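Local coordinates for fumarase E (Shigella flexneri 2a str. 2457T, PDB 3C8G), which probably catalyses the one-way addition of water to fumarate, forming malate, as a homodimeric member of the MtlR/FumE family, at residues A[7-12]-A[162-167]. Numbering follows the deposited sequence.
Sequences LTEDDV and AVTTTL
Val163 meets segment 7-12 only lightly, with CG2 lying 4.4 Å from CG1 of Val12; the Val163 side chain also touches Phe94 of helix 87-104. One residue on, Thr164 and Glu9 form the nearest CA pair across the two segments, 6.7 Å apart. Their side chains cross at about a right angle, and the methyl CG2 of Thr164 sits 3.9 Å from the carboxylate carbon CD of Glu9. With CG anti to the backbone N (chi1 -151°), the bend at chi2 (101°) brings the glutamate carboxylate to this methyl, while CG of Glu9 lies 4.1 Å from OG1 of Thr164. OE1 of Glu9 remains 3.8 Å from the carbonyl O of Thr164, two acceptors with no hydrogen bond between them. A turn later Leu167 reaches tip to tip with Val12: its CD2 is 3.8 Å from CG1 of Val12 and equally close to CG2, and so spans both branches of the valine. Leu7 adds a looser flank, CD2 standing 4.3 Å from CG of Leu167. Ile32 of helix 29-40 touches both Val12 and Leu167, bringing a third helix to this apolar patch. With no hydrogen bond or salt bridge between the two segments, Leu7 and the first helix are joined to the last helix by apolar packing, chiefly at Val12 and Leu167, and by van der Waals contact of the Glu9 carboxylate with Thr164.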
loop_
_atom_site.group_PDB
_atom_site.type_symbol
_atom_site.label_atom_id
_atom_site.label_comp_id
_atom_site.label_asym_id
_atom_site.label_seq_id
_atom_site.Cartn_x
_atom_site.Cartn_y
_atom_site.Cartn_z
ATOM N N LEU A 7 14.677 -6.196 -16.138
ATOM C CA LEU A 7 14.069 -6.208 -17.460
ATOM C C LEU A 7 14.904 -5.489 -18.523
ATOM O O LEU A 7 15.192 -4.308 -18.391
ATOM C CB LEU A 7 12.643 -5.640 -17.365
ATOM C CG LEU A 7 11.465 -6.605 -17.096
ATOM C CD1 LEU A 7 11.827 -7.880 -16.327
ATOM C CD2 LEU A 7 10.291 -5.896 -16.442
ATOM N N THR A 8 15.321 -6.211 -19.561
ATOM C CA THR A 8 15.863 -5.566 -20.767
ATOM C C THR A 8 14.740 -5.526 -21.763
ATOM O O THR A 8 13.745 -6.225 -21.596
ATOM C CB THR A 8 17.002 -6.362 -21.439
ATOM O OG1 THR A 8 17.641 -7.212 -20.483
ATOM C CG2 THR A 8 18.039 -5.415 -22.075
ATOM N N GLU A 9 14.893 -4.731 -22.816
ATOM C CA GLU A 9 13.873 -4.696 -23.848
ATOM C C GLU A 9 13.893 -6.037 -24.593
ATOM O O GLU A 9 12.835 -6.599 -24.915
ATOM C CB GLU A 9 14.101 -3.514 -24.799
ATOM C CG GLU A 9 12.826 -2.947 -25.458
ATOM C CD GLU A 9 12.316 -1.654 -24.787
ATOM O OE1 GLU A 9 11.825 -1.707 -23.605
ATOM O OE2 GLU A 9 12.398 -0.583 -25.460
ATOM N N ASP A 10 15.096 -6.569 -24.808
ATOM C CA ASP A 10 15.265 -7.682 -25.729
ATOM C C ASP A 10 15.065 -9.078 -25.139
ATOM O O ASP A 10 14.695 -9.999 -25.861
ATOM C CB ASP A 10 16.575 -7.564 -26.540
ATOM C CG ASP A 10 17.825 -7.730 -25.684
ATOM O OD1 ASP A 10 18.793 -8.358 -26.178
ATOM O OD2 ASP A 10 17.841 -7.227 -24.527
ATOM N N ASP A 11 15.280 -9.267 -23.845
ATOM C CA ASP A 11 14.832 -10.536 -23.277
ATOM C C ASP A 11 13.335 -10.523 -22.920
ATOM O O ASP A 11 12.745 -11.577 -22.664
ATOM C CB ASP A 11 15.699 -11.002 -22.109
ATOM C CG ASP A 11 16.085 -9.886 -21.198
ATOM O OD1 ASP A 11 15.177 -9.193 -20.700
ATOM O OD2 ASP A 11 17.299 -9.700 -20.982
ATOM N N VAL A 12 12.731 -9.333 -22.921
ATOM C CA VAL A 12 11.281 -9.201 -22.800
ATOM C C VAL A 12 10.704 -9.562 -24.151
ATOM O O VAL A 12 9.620 -10.146 -24.272
ATOM C CB VAL A 12 10.855 -7.765 -22.396
ATOM C CG1 VAL A 12 9.437 -7.471 -22.834
ATOM C CG2 VAL A 12 10.974 -7.575 -20.903
ATOM N N ALA A 162 2.879 -2.583 -27.223
ATOM C CA ALA A 162 2.237 -1.999 -26.066
ATOM C C ALA A 162 2.971 -2.313 -24.766
ATOM O O ALA A 162 3.055 -1.450 -23.900
ATOM C CB ALA A 162 0.808 -2.469 -25.950
ATOM N N VAL A 163 3.486 -3.535 -24.600
ATOM C CA VAL A 163 4.099 -3.853 -23.298
ATOM C C VAL A 163 5.486 -3.251 -23.240
ATOM O O VAL A 163 5.880 -2.649 -22.251
ATOM C CB VAL A 163 4.009 -5.384 -22.805
ATOM C CG1 VAL A 163 2.861 -6.141 -23.428
ATOM C CG2 VAL A 163 5.260 -6.118 -22.985
ATOM N N THR A 164 6.200 -3.363 -24.337
ATOM C CA THR A 164 7.467 -2.669 -24.486
ATOM C C THR A 164 7.366 -1.175 -24.184
ATOM O O THR A 164 8.133 -0.675 -23.344
ATOM C CB THR A 164 8.050 -2.977 -25.845
ATOM O OG1 THR A 164 8.908 -4.110 -25.681
ATOM C CG2 THR A 164 8.820 -1.825 -26.459
ATOM N N THR A 165 6.419 -0.472 -24.813
ATOM C CA THR A 165 6.342 0.955 -24.573
ATOM C C THR A 165 5.845 1.247 -23.162
ATOM O O THR A 165 6.304 2.193 -22.523
ATOM C CB THR A 165 5.667 1.828 -25.721
ATOM O OG1 THR A 165 4.723 2.762 -25.167
ATOM C CG2 THR A 165 4.989 1.012 -26.746
ATOM N N THR A 166 4.961 0.388 -22.664
ATOM C CA THR A 166 4.548 0.417 -21.272
ATOM C C THR A 166 5.741 0.278 -20.342
ATOM O O THR A 166 5.889 1.082 -19.434
ATOM C CB THR A 166 3.528 -0.674 -20.961
ATOM O OG1 THR A 166 2.334 -0.394 -21.683
ATOM C CG2 THR A 166 3.193 -0.716 -19.454
ATOM N N LEU A 167 6.594 -0.714 -20.573
ATOM C CA LEU A 167 7.812 -0.874 -19.791
ATOM C C LEU A 167 8.743 0.357 -19.825
ATOM O O LEU A 167 9.414 0.668 -18.854
ATOM C CB LEU A 167 8.548 -2.111 -20.278
ATOM C CG LEU A 167 8.453 -3.450 -19.530
ATOM C CD1 LEU A 167 7.210 -3.615 -18.633
ATOM C CD2 LEU A 167 8.600 -4.598 -20.493
#